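Local coordinates for aminoglycoside acetyltransferase meta-AAC0020 (Uncultured bacterium, PDB 5F47), which probably transfers an acetyl group from acetyl-coenzyme A to aminoglycoside antibiotics, as expected of a GNAT-fold resistance enzyme, at residues 25-30 / 71-76; 125-130 / 136-141. All coordinates share one frame; numbering follows the deposited sequence.

Interaction 1: 25-30 / 71-76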
loop_
_atom_site.group_PDB
_atom_site.type_symbol
_atom_site.label_atom_id
_atom_site.label_comp_id
_atom_site.label_asym_id
_atom_site.label_seq_id
_atom_site.Cartn_x
_atom_site.Cartn_y
_atom_site.Cartn_z
ATOM N N ILE B 25 -14.254 12.219 9.446
ATOM C CA ILE B 25 -15.007 11.357 10.357
ATOM C C ILE B 25 -16.304 10.888 9.705
ATOM O O ILE B 25 -16.660 9.709 9.816
ATOM C CB ILE B 25 -15.278 12.075 11.688
ATOM C CG1 ILE B 25 -13.955 12.213 12.441
ATOM C CG2 ILE B 25 -16.300 11.307 12.554
ATOM C CD1 ILE B 25 -14.049 13.036 13.713
ATOM N N GLN B 26 -16.998 11.781 9.002
ATOM C CA GLN B 26 -18.187 11.363 8.247
ATOM C C GLN B 26 -17.857 10.263 7.244
ATOM O O GLN B 26 -18.611 9.290 7.105
ATOM C CB GLN B 26 -18.816 12.543 7.505
ATOM C CG GLN B 26 -19.607 13.508 8.347
ATOM C CD GLN B 26 -20.165 14.634 7.494
ATOM O OE1 GLN B 26 -20.977 14.404 6.589
ATOM N NE2 GLN B 26 -19.715 15.855 7.760
ATOM N N LEU B 27 -16.735 10.407 6.537
ATOM C CA LEU B 27 -16.335 9.384 5.580
ATOM C C LEU B 27 -16.037 8.060 6.278
ATOM O O LEU B 27 -16.436 7.001 5.796
ATOM C CB LEU B 27 -15.114 9.832 4.769
ATOM C CG LEU B 27 -14.685 8.803 3.715
ATOM C CD1 LEU B 27 -15.803 8.539 2.696
ATOM C CD2 LEU B 27 -13.406 9.244 3.010
ATOM N N ILE B 28 -15.353 8.125 7.418
ATOM C CA ILE B 28 -15.012 6.915 8.154
ATOM C C ILE B 28 -16.300 6.214 8.604
ATOM O O ILE B 28 -16.406 4.994 8.506
ATOM C CB ILE B 28 -14.102 7.232 9.344
ATOM C CG1 ILE B 28 -12.738 7.711 8.837
ATOM C CG2 ILE B 28 -13.930 5.991 10.230
ATOM C CD1 ILE B 28 -11.908 8.434 9.895
ATOM N N ARG B 29 -17.298 6.978 9.049
ATOM C CA ARG B 29 -18.590 6.376 9.388
ATOM C C ARG B 29 -19.281 5.778 8.170
ATOM O O ARG B 29 -19.973 4.774 8.281
ATOM C CB ARG B 29 -19.522 7.395 10.047
ATOM C CG ARG B 29 -19.051 7.859 11.424
ATOM C CD ARG B 29 -18.830 6.687 12.376
ATOM N NE ARG B 29 -18.573 7.143 13.740
ATOM C CZ ARG B 29 -18.281 6.330 14.752
ATOM N NH1 ARG B 29 -18.207 5.014 14.561
ATOM N NH2 ARG B 29 -18.058 6.838 15.956
ATOM N N LEU B 30 -19.112 6.402 7.005
ATOM C CA LEU B 30 -19.678 5.841 5.786
ATOM C C LEU B 30 -19.023 4.494 5.479
ATOM O O LEU B 30 -19.707 3.532 5.115
ATOM C CB LEU B 30 -19.512 6.816 4.622
ATOM C CG LEU B 30 -20.273 6.512 3.331
ATOM C CD1 LEU B 30 -20.617 7.807 2.607
ATOM C CD2 LEU B 30 -19.415 5.630 2.444
ATOM N N GLY B 71 -16.553 8.564 -0.805
ATOM C CA GLY B 71 -15.197 9.063 -0.768
ATOM C C GLY B 71 -14.171 7.973 -0.919
ATOM O O GLY B 71 -14.523 6.790 -0.946
ATOM N N LEU B 72 -12.909 8.376 -1.008
ATOM C CA LEU B 72 -11.827 7.410 -1.069
ATOM C C LEU B 72 -10.620 7.963 -0.342
ATOM O O LEU B 72 -10.478 9.167 -0.156
ATOM C CB LEU B 72 -11.489 7.026 -2.521
ATOM C CG LEU B 72 -10.802 7.983 -3.493
ATOM C CD1 LEU B 72 -9.317 8.182 -3.179
ATOM C CD2 LEU B 72 -10.967 7.439 -4.920
ATOM N N THR B 73 -9.755 7.055 0.083
ATOM C CA THR B 73 -8.522 7.400 0.779
ATOM C C THR B 73 -7.364 6.921 -0.071
ATOM O O THR B 73 -7.478 5.897 -0.758
ATOM C CB THR B 73 -8.462 6.744 2.160
ATOM O OG1 THR B 73 -8.655 5.326 2.006
ATOM C CG2 THR B 73 -9.564 7.297 3.059
ATOM N N SER B 74 -6.252 7.655 -0.029
ATOM C CA SER B 74 -5.108 7.279 -0.861
ATOM C C SER B 74 -3.796 7.618 -0.138
ATOM O O SER B 74 -3.714 8.597 0.606
ATOM C CB SER B 74 -5.197 7.951 -2.255
ATOM O OG SER B 74 -5.115 9.360 -2.154
ATOM N N TYR B 75 -2.802 6.753 -0.338
ATOM C CA TYR B 75 -1.465 6.887 0.241
ATOM C C TYR B 75 -0.434 7.079 -0.855
ATOM O O TYR B 75 -0.425 6.348 -1.850
ATOM C CB TYR B 75 -1.089 5.631 1.039
ATOM C CG TYR B 75 -1.933 5.380 2.257
ATOM C CD1 TYR B 75 -3.135 4.686 2.152
ATOM C CD2 TYR B 75 -1.523 5.816 3.506
ATOM C CE1 TYR B 75 -3.921 4.439 3.276
ATOM C CE2 TYR B 75 -2.304 5.572 4.654
ATOM C CZ TYR B 75 -3.511 4.893 4.515
ATOM O OH TYR B 75 -4.283 4.624 5.627
ATOM N N VAL B 76 0.442 8.047 -0.643
ATOM C CA VAL B 76 1.585 8.226 -1.525
ATOM C C VAL B 76 2.685 7.244 -1.140
ATOM O O VAL B 76 3.089 7.173 0.034
ATOM C CB VAL B 76 2.103 9.661 -1.420
ATOM C CG1 VAL B 76 3.351 9.858 -2.296
ATOM C CG2 VAL B 76 0.981 10.638 -1.791
#

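Interaction 2: 125-130 / 136-141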
loop_
_atom_site.group_PDB
_atom_site.type_symbol
_atom_site.label_atom_id
_atom_site.label_comp_id
_atom_site.label_asym_id
_atom_site.label_seq_id
_atom_site.Cartn_x
_atom_site.Cartn_y
_atom_site.Cartn_z
ATOM N N VAL B 125 -5.174 0.246 -7.110
ATOM C CA VAL B 125 -6.271 -0.048 -6.183
ATOM C C VAL B 125 -6.576 -1.534 -6.266
ATOM O O VAL B 125 -6.324 -2.186 -7.290
ATOM C CB VAL B 125 -7.524 0.807 -6.519
ATOM C CG1 VAL B 125 -8.090 0.426 -7.891
ATOM C CG2 VAL B 125 -8.614 0.653 -5.447
ATOM N N GLN B 126 -7.117 -2.093 -5.190
ATOM C CA GLN B 126 -7.455 -3.506 -5.185
ATOM C C GLN B 126 -8.905 -3.737 -4.790
ATOM O O GLN B 126 -9.532 -2.910 -4.121
ATOM C CB GLN B 126 -6.508 -4.251 -4.253
ATOM C CG GLN B 126 -5.082 -4.286 -4.777
ATOM C CD GLN B 126 -4.083 -3.816 -3.767
ATOM O OE1 GLN B 126 -4.429 -3.576 -2.610
ATOM N NE2 GLN B 126 -2.835 -3.667 -4.191
ATOM N N ALA B 127 -9.456 -4.843 -5.258
ATOM C CA ALA B 127 -10.772 -5.275 -4.845
ATOM C C ALA B 127 -10.674 -6.752 -4.533
ATOM O O ALA B 127 -9.946 -7.491 -5.192
ATOM C CB ALA B 127 -11.830 -5.013 -5.926
ATOM N N ASP B 128 -11.381 -7.181 -3.500
ATOM C CA ASP B 128 -11.459 -8.608 -3.230
ATOM C C ASP B 128 -12.176 -9.303 -4.379
ATOM O O ASP B 128 -13.149 -8.780 -4.932
ATOM C CB ASP B 128 -12.182 -8.865 -1.909
ATOM C CG ASP B 128 -11.454 -8.259 -0.716
ATOM O OD1 ASP B 128 -10.232 -8.036 -0.794
ATOM O OD2 ASP B 128 -12.115 -8.010 0.311
ATOM N N LYS B 129 -11.686 -10.477 -4.764
ATOM C CA LYS B 129 -12.243 -11.191 -5.900
ATOM C C LYS B 129 -13.713 -11.566 -5.674
ATOM O O LYS B 129 -14.485 -11.693 -6.629
ATOM C CB LYS B 129 -11.411 -12.439 -6.201
ATOM C CG LYS B 129 -11.794 -13.146 -7.490
ATOM C CD LYS B 129 -10.968 -14.391 -7.710
ATOM C CE LYS B 129 -11.268 -14.997 -9.073
ATOM N NZ LYS B 129 -10.416 -16.184 -9.344
ATOM N N VAL B 130 -14.106 -11.715 -4.415
ATOM C CA VAL B 130 -15.476 -12.099 -4.111
ATOM C C VAL B 130 -16.403 -10.892 -4.120
ATOM O O VAL B 130 -17.613 -11.042 -4.009
ATOM C CB VAL B 130 -15.587 -12.805 -2.739
ATOM C CG1 VAL B 130 -14.763 -14.083 -2.739
ATOM C CG2 VAL B 130 -15.161 -11.869 -1.609
ATOM N N ASP B 136 -16.992 -4.923 -10.805
ATOM C CA ASP B 136 -17.661 -4.355 -11.959
ATOM C C ASP B 136 -17.439 -2.851 -11.973
ATOM O O ASP B 136 -17.280 -2.263 -13.038
ATOM C CB ASP B 136 -19.150 -4.693 -11.963
ATOM C CG ASP B 136 -19.704 -4.829 -13.374
ATOM O OD1 ASP B 136 -19.097 -5.568 -14.189
ATOM O OD2 ASP B 136 -20.733 -4.190 -13.673
ATOM N N PHE B 137 -17.390 -2.232 -10.797
ATOM C CA PHE B 137 -17.129 -0.798 -10.723
ATOM C C PHE B 137 -15.746 -0.438 -11.271
ATOM O O PHE B 137 -15.631 0.430 -12.155
ATOM C CB PHE B 137 -17.241 -0.264 -9.284
ATOM C CG PHE B 137 -16.718 1.141 -9.158
ATOM C CD1 PHE B 137 -17.470 2.216 -9.641
ATOM C CD2 PHE B 137 -15.436 1.374 -8.677
ATOM C CE1 PHE B 137 -16.970 3.500 -9.583
ATOM C CE2 PHE B 137 -14.938 2.657 -8.632
ATOM C CZ PHE B 137 -15.694 3.714 -9.074
ATOM N N TYR B 138 -14.695 -1.083 -10.767
ATOM C CA TYR B 138 -13.359 -0.682 -11.203
ATOM C C TYR B 138 -13.165 -0.962 -12.694
ATOM O O TYR B 138 -12.500 -0.197 -13.389
ATOM C CB TYR B 138 -12.269 -1.362 -10.368
ATOM C CG TYR B 138 -12.176 -0.761 -8.982
ATOM C CD1 TYR B 138 -11.793 0.560 -8.801
ATOM C CD2 TYR B 138 -12.481 -1.510 -7.860
ATOM C CE1 TYR B 138 -11.723 1.126 -7.543
ATOM C CE2 TYR B 138 -12.418 -0.945 -6.589
ATOM C CZ TYR B 138 -12.042 0.375 -6.447
ATOM O OH TYR B 138 -11.959 0.951 -5.191
ATOM N N ARG B 139 -13.793 -2.015 -13.196
ATOM C CA ARG B 139 -13.651 -2.346 -14.610
ATOM C C ARG B 139 -14.357 -1.338 -15.500
ATOM O O ARG B 139 -14.158 -1.358 -16.715
ATOM C CB ARG B 139 -14.161 -3.757 -14.859
ATOM C CG ARG B 139 -13.210 -4.787 -14.289
ATOM C CD ARG B 139 -13.843 -6.162 -14.142
ATOM N NE ARG B 139 -12.843 -7.130 -13.678
ATOM C CZ ARG B 139 -13.115 -8.293 -13.099
ATOM N NH1 ARG B 139 -14.373 -8.652 -12.864
ATOM N NH2 ARG B 139 -12.118 -9.101 -12.732
ATOM N N SER B 140 -15.143 -0.445 -14.901
ATOM C CA SER B 140 -15.851 0.597 -15.648
ATOM C C SER B 140 -15.133 1.948 -15.614
ATOM O O SER B 140 -15.661 2.954 -16.104
ATOM C CB SER B 140 -17.274 0.769 -15.101
ATOM O OG SER B 140 -17.283 1.525 -13.898
ATOM N N THR B 141 -13.936 1.979 -15.030
ATOM C CA THR B 141 -13.182 3.225 -14.872
ATOM C C THR B 141 -11.992 3.320 -15.824
ATOM O O THR B 141 -11.119 4.154 -15.641
ATOM C CB THR B 141 -12.666 3.390 -13.419
ATOM O OG1 THR B 141 -11.747 2.329 -13.110
ATOM C CG2 THR B 141 -13.842 3.370 -12.433
HETATM O O HOH W 1 -11.239 -0.574 -3.120
#

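Interaction 1: 25-30 / 71-76
T73 OG1, on the strand side of this contact, is hydrogen-bonded both to the backbone N of D91 and to Y80 OH of the second subunit, while the methyl branch of the same side chain looks toward L27 of the helix. The setting is the GNAT fold: helix 21-34 lies across one face of the mixed sheet, here over strand 67-77, in the middle of the strand order. The short axes of 25-30 and 71-76 cross at -103° and come within 9.2 Å of each other, close to perpendicular, so a single turn of helix meets the strand. L27 carries nearly all of that meeting. Its CG stands anti to the backbone N (chi1 -178°), which carries the branched end toward the strand, where the two methyls lie one after the other along its backbone. CD1 rests on G71, directly on bare backbone, 3.6 Å from G71 CA and equally close to G71 N. With no side chain on G71, and its backbone almost fully extended, the leucine methyl can settle at van der Waals distance and the helix can ride close to the sheet. CD2 lies further along, 4.1 Å from L72 N. The contact between the segments is apolar packing, buried in the protein interior. L27 also packs on V59 of the adjacent strand 57-64, whereas L72 turns its side chain to the other face of the sheet, onto I108 and T111 of helix 103-117. In T73 the first torsion (chi1 54°) puts OG1 between the backbone N and the carbonyl carbon and leaves CG2 anti to that carbon. From there the methyl faces the CD2 branch of the leucine, with T73 CG2 4.3 Å from L27 CD2.

Interaction 2: 125-130 / 136-141
V125 and Y138 approach from opposite directions, and the valine meets the tyrosine with both branches. V125 CG1, placed between its backbone N and carbonyl carbon (chi1 65°), lies over one ring face in a CH-pi contact, 4.1 Å from the centroid and 26° off the normal. V125 CG2 reaches the phenol end, 3.4 Å from Y138 OH. The ring gets there because Y138 CG sits anti to its carbonyl carbon (chi1 -74°), sending it from the helix toward strand 122-128. On the opposite face F137 comes in edge-on: its CD2 lies 3.7 Å above the Y138 ring plane, over the centre, with Y138 CE1 in the plane of the F137 ring, so the tyrosine ring lies between the valine methyl and the phenylalanine edge. A127 CB approaches obliquely, 4.1 Å from Y138 CD2. The hydroxyl meets the strand through a water that donates to Q126 O and lies 2.7 Å from Y138 OH. Behind the aromatic pair the chain makes a type I turn from Y138 to T141. T141 OG1 donates to Y138 O at 2.7 Å, on a lone pair in the carbonyl plane, and T141 N is a second donor to the same oxygen; S140 N bonds to F137 O. T141 CG2 in turn lies over one face of the F137 ring. The arrangement belongs to the C-terminal half of the GNAT fold, where a short helix packs back on the strand preceding it.

From the N terminus, helix 21-34 comes first; interaction 1 closes a loop of 40 intervening residues, including helix 45-53 and strand 57-64, when strand 67-77 arrives beneath it. The chain then adds strand 86-94 and helix 103-117 before interaction 2 closes a far tighter loop of five residues, from strand 122-128 to the end of helix 132-138. The two are in series, neither nested nor crossed, with centres about 17 Å apart. Strand 86-94 lies between their strands, and its L92 touches L72 of 71-76 as well as F137 and Y138 of 136-141. Both contacts also reach the second subunit, whose strand extends the sheet beyond 125-128.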